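Local coordinates for D-xylonate dehydratase (Caulobacter crescentus, PDB 5OYN), which catalyses the dehydration of D-xylonate and, with similar efficiency, of D-gluconate, to 2-dehydro-3-deoxy sugar acids, using a [2Fe-2S] cluster and magnesium, at residues R183-A187 with Q477-L483; A429-V433 with A448-D452. All coordinates share one frame; numbering follows the deposited sequence.

Contact 1: R183-A187 with Q477-L483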
# COMPACT_ATOMS: atom_id res chain seq x y z
N ARG A 183 -6.49 38.07 -5.00
CA ARG A 183 -5.84 38.95 -5.97
C ARG A 183 -6.35 40.38 -5.84
O ARG A 183 -5.59 41.33 -6.04
CB ARG A 183 -6.07 38.42 -7.39
CG ARG A 183 -5.14 37.27 -7.80
CD ARG A 183 -4.71 37.35 -9.26
NE ARG A 183 -5.45 36.44 -10.13
CZ ARG A 183 -4.96 35.81 -11.20
NH1 ARG A 183 -3.70 35.97 -11.57
NH2 ARG A 183 -5.73 35.01 -11.91
N ARG A 184 -7.62 40.54 -5.46
CA ARG A 184 -8.20 41.87 -5.33
C ARG A 184 -7.78 42.56 -4.05
O ARG A 184 -7.50 43.76 -4.04
CB ARG A 184 -9.73 41.77 -5.41
CG ARG A 184 -10.20 41.20 -6.74
CD ARG A 184 -11.70 41.27 -6.87
NE ARG A 184 -12.25 40.07 -7.49
CZ ARG A 184 -13.18 39.31 -6.94
NH1 ARG A 184 -13.68 39.63 -5.74
NH2 ARG A 184 -13.63 38.23 -7.58
N LYS A 185 -7.71 41.81 -2.95
CA LYS A 185 -7.34 42.42 -1.67
C LYS A 185 -5.85 42.72 -1.60
O LYS A 185 -5.44 43.68 -0.95
CB LYS A 185 -7.78 41.50 -0.54
CG LYS A 185 -9.20 40.99 -0.71
CD LYS A 185 -9.89 40.80 0.63
CE LYS A 185 -10.47 39.40 0.76
NZ LYS A 185 -11.96 39.40 0.66
N LEU A 186 -5.02 41.93 -2.29
CA LEU A 186 -3.60 42.24 -2.34
C LEU A 186 -3.34 43.49 -3.17
O LEU A 186 -2.42 44.26 -2.85
CB LEU A 186 -2.82 41.07 -2.92
CG LEU A 186 -1.30 41.24 -2.97
CD1 LEU A 186 -0.69 41.00 -1.60
CD2 LEU A 186 -0.69 40.31 -4.01
N ALA A 187 -4.11 43.70 -4.24
CA ALA A 187 -3.99 44.93 -5.01
C ALA A 187 -4.49 46.12 -4.21
O ALA A 187 -3.82 47.16 -4.14
CB ALA A 187 -4.76 44.80 -6.33
N GLN A 477 -9.13 41.25 -13.59
CA GLN A 477 -9.64 42.14 -12.55
C GLN A 477 -9.38 43.61 -12.90
O GLN A 477 -8.46 43.92 -13.67
CB GLN A 477 -9.02 41.81 -11.19
CG GLN A 477 -7.53 42.14 -11.03
CD GLN A 477 -7.07 42.02 -9.58
OE1 GLN A 477 -7.58 41.19 -8.82
NE2 GLN A 477 -6.12 42.86 -9.19
N PRO A 478 -10.17 44.54 -12.35
CA PRO A 478 -9.95 45.96 -12.61
C PRO A 478 -8.55 46.39 -12.23
O PRO A 478 -7.88 45.72 -11.42
CB PRO A 478 -10.99 46.64 -11.70
CG PRO A 478 -12.05 45.63 -11.51
CD PRO A 478 -11.38 44.30 -11.54
N PRO A 479 -8.06 47.50 -12.79
CA PRO A 479 -6.78 48.06 -12.32
C PRO A 479 -6.88 48.50 -10.87
O PRO A 479 -7.97 48.63 -10.30
CB PRO A 479 -6.55 49.26 -13.26
CG PRO A 479 -7.44 49.00 -14.45
CD PRO A 479 -8.62 48.23 -13.93
N ASP A 480 -5.71 48.72 -10.27
CA ASP A 480 -5.67 48.94 -8.82
C ASP A 480 -6.45 50.19 -8.43
O ASP A 480 -7.22 50.17 -7.46
CB ASP A 480 -4.22 49.05 -8.34
CG ASP A 480 -3.40 47.80 -8.65
OD1 ASP A 480 -3.94 46.83 -9.23
OD2 ASP A 480 -2.19 47.80 -8.32
N HIS A 481 -6.28 51.28 -9.19
CA HIS A 481 -6.92 52.53 -8.82
C HIS A 481 -8.43 52.39 -8.74
O HIS A 481 -9.07 52.98 -7.87
CB HIS A 481 -6.50 53.66 -9.78
CG HIS A 481 -7.21 53.66 -11.10
ND1 HIS A 481 -6.59 53.29 -12.27
CD2 HIS A 481 -8.47 54.03 -11.44
CE1 HIS A 481 -7.45 53.40 -13.28
NE2 HIS A 481 -8.59 53.85 -12.79
N LEU A 482 -9.02 51.55 -9.61
CA LEU A 482 -10.45 51.29 -9.55
C LEU A 482 -10.81 50.37 -8.38
O LEU A 482 -11.82 50.58 -7.71
CB LEU A 482 -10.94 50.68 -10.87
CG LEU A 482 -11.18 51.69 -11.99
CD1 LEU A 482 -10.69 51.16 -13.33
CD2 LEU A 482 -12.64 52.06 -12.06
N LEU A 483 -9.99 49.34 -8.14
CA LEU A 483 -10.21 48.48 -6.98
C LEU A 483 -10.25 49.29 -5.70
O LEU A 483 -11.13 49.09 -4.86
CB LEU A 483 -9.13 47.39 -6.90
CG LEU A 483 -9.36 46.16 -7.79
CD1 LEU A 483 -8.11 45.31 -7.95
CD2 LEU A 483 -10.54 45.34 -7.27
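Ala187 points its CB toward the other segment and meets three side chains there. Leu483 CD1 lies 3.8 Å from Ala187 CB; the carboxylate atom OD1 of Asp480 is at 3.6 Å from the same CB, and the amide NE2 of Gln477 at 3.7 Å. One turn back along the helix from Ala187, the backbone of Arg183 and the start of the Arg184 side chain lie alongside the Gln477 amide. Its OE1 lies 3.3 Å from Arg184 CG, while Leu483 uses its other methyl, CD2, on Arg184 CB at 4.1 Å, the two side chains crossing at about a right angle. The amide makes no hydrogen bond to Arg183 or Arg184, so the contact rests on van der Waals touches. Gln477 CG sits between its backbone N and carbonyl carbon (chi1 69°), and the chain runs extended from there, which carries the amide across to the helix. Further out, Arg184 NH2 forms a salt bridge with Asp503, and Arg183 reaches Asp31 and the C-terminal carboxylate of His600, both of the second subunit. Pro479 occupies the N-cap position of the short helix 480-484. The result is helix-to-helix packing at the surface, joining helix 177-187 of the N-terminal family region to helix 480-484 of the C-terminal one.

Contact 2: A429-V433 with A448-D452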
# COMPACT_ATOMS: atom_id res chain seq x y z
N ALA A 429 -19.41 49.63 -23.78
CA ALA A 429 -18.17 49.82 -23.06
C ALA A 429 -17.01 49.97 -24.04
O ALA A 429 -17.12 49.66 -25.23
CB ALA A 429 -17.90 48.68 -22.08
N ARG A 430 -15.89 50.45 -23.50
CA ARG A 430 -14.69 50.74 -24.28
C ARG A 430 -13.69 49.60 -24.11
O ARG A 430 -13.27 49.30 -22.99
CB ARG A 430 -14.08 52.06 -23.82
CG ARG A 430 -12.79 52.42 -24.53
CD ARG A 430 -12.50 53.87 -24.32
NE ARG A 430 -11.92 54.11 -23.00
CZ ARG A 430 -10.62 54.01 -22.75
NH1 ARG A 430 -9.79 53.66 -23.74
NH2 ARG A 430 -10.16 54.26 -21.53
N ALA A 431 -13.29 48.99 -25.22
CA ALA A 431 -12.45 47.81 -25.16
C ALA A 431 -11.03 48.16 -24.71
O ALA A 431 -10.43 49.12 -25.20
CB ALA A 431 -12.41 47.12 -26.52
N ILE A 432 -10.50 47.38 -23.77
CA ILE A 432 -9.08 47.39 -23.40
C ILE A 432 -8.55 46.00 -23.73
O ILE A 432 -8.82 45.04 -23.00
CB ILE A 432 -8.87 47.73 -21.92
CG1 ILE A 432 -9.79 48.88 -21.50
CG2 ILE A 432 -7.40 48.03 -21.65
CD1 ILE A 432 -9.30 50.25 -21.92
N VAL A 433 -7.81 45.89 -24.83
CA VAL A 433 -7.43 44.60 -25.40
C VAL A 433 -6.02 44.22 -24.96
O VAL A 433 -5.11 45.06 -24.94
CB VAL A 433 -7.52 44.65 -26.94
CG1 VAL A 433 -7.16 43.29 -27.55
CG2 VAL A 433 -8.92 45.07 -27.35
N ALA A 448 -1.56 55.22 -18.77
CA ALA A 448 -1.67 55.70 -20.14
C ALA A 448 -2.93 55.19 -20.84
O ALA A 448 -3.36 55.80 -21.82
CB ALA A 448 -0.43 55.29 -20.95
N LEU A 449 -3.51 54.09 -20.36
CA LEU A 449 -4.74 53.59 -20.97
C LEU A 449 -6.00 54.22 -20.39
O LEU A 449 -7.08 54.00 -20.95
CB LEU A 449 -4.81 52.06 -20.83
CG LEU A 449 -3.56 51.38 -21.35
CD1 LEU A 449 -3.44 50.01 -20.72
CD2 LEU A 449 -3.60 51.31 -22.87
N GLU A 450 -5.88 55.00 -19.32
CA GLU A 450 -7.01 55.71 -18.73
C GLU A 450 -8.26 54.83 -18.64
O GLU A 450 -9.24 55.06 -19.36
CB GLU A 450 -7.31 56.98 -19.51
CG GLU A 450 -6.50 58.18 -19.05
CD GLU A 450 -6.73 59.40 -19.92
OE1 GLU A 450 -7.33 59.26 -21.01
OE2 GLU A 450 -6.31 60.51 -19.50
N ILE A 451 -8.22 53.83 -17.77
CA ILE A 451 -9.31 52.88 -17.60
C ILE A 451 -10.28 53.43 -16.57
O ILE A 451 -9.88 54.07 -15.59
CB ILE A 451 -8.75 51.50 -17.18
CG1 ILE A 451 -7.61 51.08 -18.12
CG2 ILE A 451 -9.84 50.45 -17.15
CD1 ILE A 451 -7.27 49.60 -18.09
N ASP A 452 -11.58 53.22 -16.80
CA ASP A 452 -12.59 53.66 -15.85
C ASP A 452 -13.76 52.69 -15.92
O ASP A 452 -13.73 51.69 -16.65
CB ASP A 452 -13.03 55.11 -16.09
CG ASP A 452 -13.52 55.36 -17.53
OD1 ASP A 452 -14.00 54.43 -18.22
OD2 ASP A 452 -13.43 56.53 -17.98
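Arg430 makes the polar link to the loop, its NH2 donating to the backbone carbonyl of Leu449. The bond from Arg430 NH2 to Leu449 O measures 3.1 Å and is practically straight at 179°; the oxygen lies in the guanidinium plane, and the donor in the carbonyl plane. Glu450 O also sits by the edge of the guanidinium, but its angle is poor for a hydrogen bond. The chain leaves the strand with CG opposite the backbone N (chi1 177°) and bends at chi3 (79°), bringing the guanidinium edge to the loop. The carboxylates of Glu450 and Asp452 are not in contact with it, though Asp452 OD1, at 5.1 Å from Arg430 NH2, may add some long-range attraction. A leucine here would probably leave the Leu449 carbonyl without this donor and the turn less firmly tied to the strand.

Both segments belong to one beta-alpha-beta crossover: strand 426-435 runs into helix 436-443, and the loop holding 448-452 leads back to the parallel neighbour, strand 455-460, in the mixed sheet of the C-terminal region.

Apolar contact comes from Ile432, two residues along the strand and on the same side as Arg430. Its CG2 touches Ile451 CD1 at 3.9 Å, both residues being buried. Its other branch, through CD1, lies 3.7 Å above one face of the Arg430 guanidinium, toward the rim, so the isoleucine also backs the arginine. Beyond the pair, Ile432 and Arg430 touch Cys455 of strand 455-460.

Overall arrangement
Neither contact lies at the centre of the chain. Contact 1 is a surface contact, between helices that are distant in sequence and come from the two family regions; contact 2 is partly buried and local, tying a strand to the loop that follows its own crossover helix. Contact 1 relies on van der Waals touches, with its arginines engaged elsewhere, whereas contact 2 combines a straight arginine-to-carbonyl bond with a buried isoleucine pair. Their centres are 15 Å apart, and they meet through Ile451: its CD1 packs on Pro479 CG at 3.7 Å, and its carbonyl O probably accepts a weak hydrogen bond from His481 NE2. Along the chain, contact 2 is nested inside the loop that contact 1 closes.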